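Tylactone synthase starter module and modules 1 & 2 (Streptomyces fradiae, PDB 2Z5L) probably reduces the beta-keto group of a growing polyketide chain to a hydroxyl of defined chirality, as the first ketoreductase of the tylosin polyketide synthase. Local coordinates at residues 427-432 and 474-479; 26-31 and 249-254. All coordinates share one frame; numbering follows the deposited sequence.

Contact 1 (427-432 and 474-479); sequences SVAWGL and CVTVVD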
ATOM      1  N   SER A 427      -1.442  11.688   0.753  1.00 35.09           N
ATOM      2  CA  SER A 427      -0.584  10.500   0.793  1.00 32.93           C
ATOM      3  C   SER A 427       0.226  10.378  -0.490  1.00 32.44           C
ATOM      4  O   SER A 427      -0.338  10.225  -1.576  1.00 32.74           O
ATOM      5  CB  SER A 427      -1.431   9.233   0.994  1.00 33.14           C
ATOM      6  OG  SER A 427      -0.618   8.076   1.104  1.00 32.80           O
ATOM      7  N   VAL A 428       1.549  10.449  -0.370  1.00 29.81           N
ATOM      8  CA  VAL A 428       2.419  10.364  -1.540  1.00 28.62           C
ATOM      9  C   VAL A 428       3.200   9.054  -1.578  1.00 28.45           C
ATOM     10  O   VAL A 428       3.935   8.737  -0.649  1.00 28.95           O
ATOM     11  CB  VAL A 428       3.424  11.536  -1.575  1.00 27.68           C
ATOM     12  CG1 VAL A 428       4.186  11.515  -2.883  1.00 27.65           C
ATOM     13  CG2 VAL A 428       2.695  12.862  -1.405  1.00 29.24           C
ATOM     14  N   ALA A 429       3.028   8.304  -2.662  1.00 27.86           N
ATOM     15  CA  ALA A 429       3.715   7.031  -2.850  1.00 29.46           C
ATOM     16  C   ALA A 429       5.059   7.307  -3.525  1.00 29.23           C
ATOM     17  O   ALA A 429       5.170   7.307  -4.753  1.00 28.30           O
ATOM     18  CB  ALA A 429       2.864   6.091  -3.711  1.00 29.03           C
ATOM     19  N   TRP A 430       6.082   7.531  -2.708  1.00 28.36           N
ATOM     20  CA  TRP A 430       7.405   7.858  -3.209  1.00 27.13           C
ATOM     21  C   TRP A 430       8.109   6.731  -3.937  1.00 30.22           C
ATOM     22  O   TRP A 430       7.772   5.555  -3.788  1.00 31.23           O
ATOM     23  CB  TRP A 430       8.294   8.349  -2.059  1.00 24.93           C
ATOM     24  CG  TRP A 430       7.786   9.603  -1.417  1.00 23.95           C
ATOM     25  CD1 TRP A 430       7.020   9.696  -0.283  1.00 23.52           C
ATOM     26  CD2 TRP A 430       7.910  10.940  -1.923  1.00 23.57           C
ATOM     27  NE1 TRP A 430       6.657  11.000  -0.066  1.00 21.67           N
ATOM     28  CE2 TRP A 430       7.178  11.783  -1.057  1.00 20.93           C
ATOM     29  CE3 TRP A 430       8.549  11.501  -3.032  1.00 24.84           C
ATOM     30  CZ2 TRP A 430       7.078  13.158  -1.256  1.00 22.46           C
ATOM     31  CZ3 TRP A 430       8.450  12.887  -3.236  1.00 25.20           C
ATOM     32  CH2 TRP A 430       7.712  13.692  -2.356  1.00 24.80           C
ATOM     33  N   GLY A 431       9.083   7.127  -4.744  1.00 32.45           N
ATOM     34  CA  GLY A 431       9.896   6.185  -5.485  1.00 34.84           C
ATOM     35  C   GLY A 431      11.205   6.203  -4.729  1.00 35.91           C
ATOM     36  O   GLY A 431      11.210   6.534  -3.542  1.00 35.20           O
ATOM     37  N   LEU A 432      12.305   5.870  -5.392  1.00 35.39           N
ATOM     38  CA  LEU A 432      13.617   5.872  -4.750  1.00 37.35           C
ATOM     39  C   LEU A 432      14.059   7.282  -4.384  1.00 38.91           C
ATOM     40  O   LEU A 432      13.977   8.193  -5.211  1.00 40.13           O
ATOM     41  CB  LEU A 432      14.658   5.259  -5.681  1.00 36.33           C
ATOM     42  CG  LEU A 432      14.434   3.797  -6.058  1.00 37.55           C
ATOM     43  CD1 LEU A 432      15.471   3.354  -7.107  1.00 34.49           C
ATOM     44  CD2 LEU A 432      14.544   2.964  -4.809  1.00 37.85           C
ATOM     45  N   CYS A 474      -4.122  11.233  -3.074  1.00 42.28           N
ATOM     46  CA  CYS A 474      -3.095  10.217  -3.267  1.00 40.29           C
ATOM     47  C   CYS A 474      -2.467  10.455  -4.618  1.00 39.59           C
ATOM     48  O   CYS A 474      -3.157  10.702  -5.607  1.00 42.57           O
ATOM     49  CB  CYS A 474      -3.660   8.788  -3.220  1.00 38.95           C
ATOM     50  SG  CYS A 474      -3.995   8.154  -1.561  1.00 40.40           S
ATOM     51  N   VAL A 475      -1.149  10.399  -4.651  1.00 37.93           N
ATOM     52  CA  VAL A 475      -0.432  10.595  -5.886  1.00 36.21           C
ATOM     53  C   VAL A 475       0.866   9.843  -5.766  1.00 35.96           C
ATOM     54  O   VAL A 475       1.385   9.671  -4.662  1.00 35.73           O
ATOM     55  CB  VAL A 475      -0.148  12.099  -6.142  1.00 38.18           C
ATOM     56  CG1 VAL A 475       0.709  12.675  -5.018  1.00 37.16           C
ATOM     57  CG2 VAL A 475       0.534  12.280  -7.490  1.00 35.73           C
ATOM     58  N   THR A 476       1.362   9.362  -6.902  1.00 36.86           N
ATOM     59  CA  THR A 476       2.616   8.635  -6.946  1.00 35.42           C
ATOM     60  C   THR A 476       3.633   9.569  -7.570  1.00 36.66           C
ATOM     61  O   THR A 476       3.474  10.011  -8.713  1.00 38.02           O
ATOM     62  CB  THR A 476       2.532   7.359  -7.836  1.00 36.21           C
ATOM     63  OG1 THR A 476       1.588   6.436  -7.283  1.00 35.62           O
ATOM     64  CG2 THR A 476       3.890   6.677  -7.916  1.00 33.05           C
ATOM     65  N   VAL A 477       4.670   9.894  -6.815  1.00 35.04           N
ATOM     66  CA  VAL A 477       5.718  10.758  -7.327  1.00 32.81           C
ATOM     67  C   VAL A 477       6.940   9.882  -7.494  1.00 33.03           C
ATOM     68  O   VAL A 477       7.620   9.571  -6.518  1.00 35.01           O
ATOM     69  CB  VAL A 477       6.046  11.898  -6.339  1.00 30.99           C
ATOM     70  CG1 VAL A 477       7.180  12.743  -6.890  1.00 30.39           C
ATOM     71  CG2 VAL A 477       4.812  12.757  -6.100  1.00 27.91           C
ATOM     72  N   VAL A 478       7.212   9.462  -8.723  1.00 34.05           N
ATOM     73  CA  VAL A 478       8.370   8.610  -8.972  1.00 36.27           C
ATOM     74  C   VAL A 478       9.076   8.945 -10.273  1.00 38.08           C
ATOM     75  O   VAL A 478       8.448   9.342 -11.251  1.00 40.34           O
ATOM     76  CB  VAL A 478       7.979   7.114  -9.064  1.00 35.60           C
ATOM     77  CG1 VAL A 478       9.237   6.262  -9.097  1.00 37.94           C
ATOM     78  CG2 VAL A 478       7.085   6.718  -7.911  1.00 34.65           C
ATOM     79  N   ASP A 479      10.387   8.762 -10.283  1.00 39.10           N
ATOM     80  CA  ASP A 479      11.178   9.007 -11.477  1.00 41.37           C
ATOM     81  C   ASP A 479      11.544   7.639 -12.048  1.00 42.67           C
ATOM     82  O   ASP A 479      12.321   6.887 -11.442  1.00 40.93           O
ATOM     83  CB  ASP A 479      12.438   9.804 -11.134  1.00 43.92           C
ATOM     84  CG  ASP A 479      13.309  10.063 -12.351  1.00 47.22           C
ATOM     85  OD1 ASP A 479      12.749  10.314 -13.439  1.00 47.65           O
ATOM     86  OD2 ASP A 479      14.548  10.025 -12.223  1.00 49.20           O
TER
HETATM   87  O   HOH W   1      12.268   6.881  -8.389  1.00 24.77           O
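Val-428 and Val-477 meet through their methyls, Val-428 CG1 lying 3.5 Å from Val-477 CG2. The same CG1 sits over one face of the Trp-430 indole, displaced toward its rim; it reaches that spot because it is anti to its own backbone N (chi1 -173°). Val-477 also serves the ring, its CG1 3.9 Å from Trp-430 CZ3, with the two side chains pointing the same way. Val-475 CG1 extends the patch toward Val-428 CG2. On the reverse face Cys-474 SG packs against Ser-427 CB at 3.8 Å.

The backbones run parallel, their axes 4.7 Å apart at closest and inclined by 24°. Ala-429 N donates to Val-475 O (2.9 Å, nearly straight at 166°), whereas Val-475 N to Ser-427 O measures 3.2 Å. The third rung, Val-477 N to Ala-429 O, is weak and bent at 3.3 Å. Past it, a water accepts from Asp-479 N and, weakly, from Leu-432 N.

Helix 457-470 covers the valine-tryptophan face through Leu-464 and Ala-463, and helix 402-419 lies against Ser-427 and Cys-474, where Asp-412 binds Ser-427 OG. Strand 386-391 runs parallel beyond 426-430; strand 28-35 lies antiparallel against 474-477, which closes the parallel Rossmann-type set on that side.

Contact 2 (26-31 and 249-254); sequences AWRYRV and AAAGAA
Arg-28 reaches the loop through its epsilon nitrogen: NE donates to Ala-249 O over 2.9 Å with an N-H...O angle of 166°. The acceptor lies in the guanidinium plane, at the edge of the group, but the donor stands 36° above the carbonyl plane of Ala-249, so the bond is straight at the arginine end and tilted at the carbonyl end.

Three torsions explain the approach. With CG anti to the carbonyl carbon and chi2 extended, CD comes to 3.6 Å from Ala-249 O and 4.2 Å from Ala-251 CB; the bend at chi3 (51°) then turns NE, and with it the guanidinium, toward the loop. The Ala-251 methyl lies over one face of the guanidinium. Arg-30 approaches more loosely, its NH1 4.5 Å from Ala-249 N. From Ala-251 to Ala-254 the loop forms a type II' turn, Ala-254 N bonding to Ala-251 O at 3.0 Å.

A salt bridge from NH1 to Asp-472 gives the Arg-28 guanidinium a second hold, and Asp-25 takes the N-H groups of Ala-251 and Gly-252. Strand 28-35 runs between strands 239-247 and 474-477; helix 457-470 touches the arginine through Ala-467 and the loop through Arg-470.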
ATOM      1  N   ALA A  26       6.630  15.475 -14.322  1.00 42.42           N
ATOM      2  CA  ALA A  26       6.753  14.285 -15.151  1.00 43.33           C
ATOM      3  C   ALA A  26       6.928  13.041 -14.279  1.00 44.00           C
ATOM      4  O   ALA A  26       7.112  11.940 -14.796  1.00 44.75           O
ATOM      5  CB  ALA A  26       7.936  14.421 -16.105  1.00 41.42           C
ATOM      6  N   TRP A  27       6.868  13.228 -12.963  1.00 43.74           N
ATOM      7  CA  TRP A  27       7.024  12.137 -12.012  1.00 43.95           C
ATOM      8  C   TRP A  27       5.709  11.839 -11.317  1.00 43.74           C
ATOM      9  O   TRP A  27       5.628  10.916 -10.516  1.00 46.01           O
ATOM     10  CB  TRP A  27       8.065  12.490 -10.939  1.00 43.94           C
ATOM     11  CG  TRP A  27       9.454  12.708 -11.461  1.00 43.00           C
ATOM     12  CD1 TRP A  27       9.921  12.405 -12.711  1.00 44.37           C
ATOM     13  CD2 TRP A  27      10.574  13.244 -10.734  1.00 42.61           C
ATOM     14  NE1 TRP A  27      11.258  12.716 -12.805  1.00 44.30           N
ATOM     15  CE2 TRP A  27      11.684  13.232 -11.609  1.00 41.98           C
ATOM     16  CE3 TRP A  27      10.746  13.730  -9.428  1.00 39.07           C
ATOM     17  CZ2 TRP A  27      12.950  13.686 -11.223  1.00 41.61           C
ATOM     18  CZ3 TRP A  27      12.013  14.185  -9.044  1.00 40.72           C
ATOM     19  CH2 TRP A  27      13.094  14.159  -9.941  1.00 40.37           C
ATOM     20  N   ARG A  28       4.680  12.611 -11.630  1.00 42.74           N
ATOM     21  CA  ARG A  28       3.382  12.440 -10.995  1.00 43.48           C
ATOM     22  C   ARG A  28       2.458  11.431 -11.676  1.00 44.96           C
ATOM     23  O   ARG A  28       2.104  11.585 -12.843  1.00 46.26           O
ATOM     24  CB  ARG A  28       2.669  13.792 -10.911  1.00 42.15           C
ATOM     25  CG  ARG A  28       3.357  14.822 -10.021  1.00 39.46           C
ATOM     26  CD  ARG A  28       2.712  16.174 -10.212  1.00 38.32           C
ATOM     27  NE  ARG A  28       1.263  16.093 -10.071  1.00 38.14           N
ATOM     28  CZ  ARG A  28       0.630  15.999  -8.910  1.00 39.31           C
ATOM     29  NH1 ARG A  28       1.328  15.987  -7.779  1.00 39.53           N
ATOM     30  NH2 ARG A  28      -0.697  15.893  -8.883  1.00 39.03           N
ATOM     31  N   TYR A  29       2.062  10.403 -10.932  1.00 46.22           N
ATOM     32  CA  TYR A  29       1.159   9.384 -11.449  1.00 45.99           C
ATOM     33  C   TYR A  29       0.045   9.131 -10.443  1.00 47.79           C
ATOM     34  O   TYR A  29       0.128   9.534  -9.278  1.00 47.59           O
ATOM     35  CB  TYR A  29       1.906   8.083 -11.716  1.00 44.28           C
ATOM     36  CG  TYR A  29       3.106   8.218 -12.616  1.00 43.79           C
ATOM     37  CD1 TYR A  29       4.315   8.704 -12.128  1.00 42.60           C
ATOM     38  CD2 TYR A  29       3.044   7.822 -13.954  1.00 43.58           C
ATOM     39  CE1 TYR A  29       5.435   8.785 -12.947  1.00 41.65           C
ATOM     40  CE2 TYR A  29       4.162   7.901 -14.786  1.00 42.31           C
ATOM     41  CZ  TYR A  29       5.354   8.378 -14.276  1.00 41.49           C
ATOM     42  OH  TYR A  29       6.481   8.425 -15.070  1.00 39.30           O
ATOM     43  N   ARG A  30      -1.002   8.456 -10.893  1.00 49.28           N
ATOM     44  CA  ARG A  30      -2.123   8.165 -10.016  1.00 51.98           C
ATOM     45  C   ARG A  30      -2.833   6.889 -10.435  1.00 51.80           C
ATOM     46  O   ARG A  30      -2.553   6.326 -11.495  1.00 51.84           O
ATOM     47  CB  ARG A  30      -3.108   9.343 -10.012  1.00 55.43           C
ATOM     48  CG  ARG A  30      -3.941   9.500 -11.282  1.00 59.75           C
ATOM     49  CD  ARG A  30      -4.872  10.711 -11.198  1.00 63.81           C
ATOM     50  NE  ARG A  30      -5.250  11.034  -9.818  1.00 67.99           N
ATOM     51  CZ  ARG A  30      -4.654  11.961  -9.069  1.00 69.83           C
ATOM     52  NH1 ARG A  30      -3.650  12.671  -9.563  1.00 71.25           N
ATOM     53  NH2 ARG A  30      -5.056  12.177  -7.821  1.00 69.23           N
ATOM     54  N   VAL A  31      -3.752   6.431  -9.598  1.00 52.42           N
ATOM     55  CA  VAL A  31      -4.485   5.217  -9.901  1.00 54.19           C
ATOM     56  C   VAL A  31      -5.912   5.515 -10.324  1.00 54.58           C
ATOM     57  O   VAL A  31      -6.679   6.139  -9.590  1.00 54.84           O
ATOM     58  CB  VAL A  31      -4.510   4.259  -8.693  1.00 53.98           C
ATOM     59  CG1 VAL A  31      -5.357   3.037  -9.021  1.00 54.54           C
ATOM     60  CG2 VAL A  31      -3.093   3.835  -8.343  1.00 53.29           C
ATOM     61  N   ALA A 249      -2.189  14.874 -13.202  1.00 48.39           N
ATOM     62  CA  ALA A 249      -2.139  16.238 -13.701  1.00 50.58           C
ATOM     63  C   ALA A 249      -0.830  16.917 -13.298  1.00 52.17           C
ATOM     64  O   ALA A 249       0.040  16.292 -12.684  1.00 53.47           O
ATOM     65  CB  ALA A 249      -3.330  17.021 -13.163  1.00 51.05           C
ATOM     66  N   ALA A 250      -0.679  18.190 -13.649  1.00 53.05           N
ATOM     67  CA  ALA A 250       0.539  18.917 -13.292  1.00 52.27           C
ATOM     68  C   ALA A 250       0.328  19.674 -11.991  1.00 51.47           C
ATOM     69  O   ALA A 250      -0.804  19.955 -11.602  1.00 50.10           O
ATOM     70  CB  ALA A 250       0.932  19.885 -14.409  1.00 51.13           C
ATOM     71  N   ALA A 251       1.430  19.985 -11.318  1.00 51.84           N
ATOM     72  CA  ALA A 251       1.395  20.723 -10.061  1.00 52.10           C
ATOM     73  C   ALA A 251       1.603  22.198 -10.381  1.00 52.31           C
ATOM     74  O   ALA A 251       1.086  23.075  -9.691  1.00 51.75           O
ATOM     75  CB  ALA A 251       2.494  20.231  -9.134  1.00 52.43           C
ATOM     76  N   GLY A 252       2.365  22.455 -11.439  1.00 52.11           N
ATOM     77  CA  GLY A 252       2.634  23.815 -11.853  1.00 53.84           C
ATOM     78  C   GLY A 252       3.250  24.678 -10.771  1.00 54.42           C
ATOM     79  O   GLY A 252       4.142  24.240 -10.044  1.00 54.30           O
ATOM     80  N   ALA A 253       2.764  25.910 -10.666  1.00 54.82           N
ATOM     81  CA  ALA A 253       3.262  26.867  -9.681  1.00 54.52           C
ATOM     82  C   ALA A 253       2.690  26.600  -8.298  1.00 53.94           C
ATOM     83  O   ALA A 253       3.071  27.252  -7.327  1.00 54.16           O
ATOM     84  CB  ALA A 253       2.916  28.289 -10.122  1.00 54.63           C
ATOM     85  N   ALA A 254       1.769  25.647  -8.213  1.00 53.43           N
ATOM     86  CA  ALA A 254       1.151  25.322  -6.936  1.00 52.09           C
ATOM     87  C   ALA A 254       2.206  24.893  -5.925  1.00 51.34           C
ATOM     88  O   ALA A 254       3.106  24.118  -6.245  1.00 49.83           O
ATOM     89  CB  ALA A 254       0.118  24.212  -7.122  1.00 53.38           C
TER

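The centres of contacts 1 and 2 lie about 10 Å apart on the same side of the chain's centre, contact 1 buried and contact 2 at the surface. Strand 474-477 joins them: it pairs with 426-430 on one side and, antiparallel, with 28-35 on the other. Probable backbone hydrogen bonds, Thr-476 O to Tyr-29 N at 2.7 Å and Val-478 N to Trp-27 O at 2.8 Å, support that adjacency. Along the chain they follow in series, 26-31 and 249-254 both preceding 427-432 and 474-479. The N-terminal strand thus borders the last strand of the ketoreductase's Rossmann-type sheet, and helix 457-470 packs on both contacts.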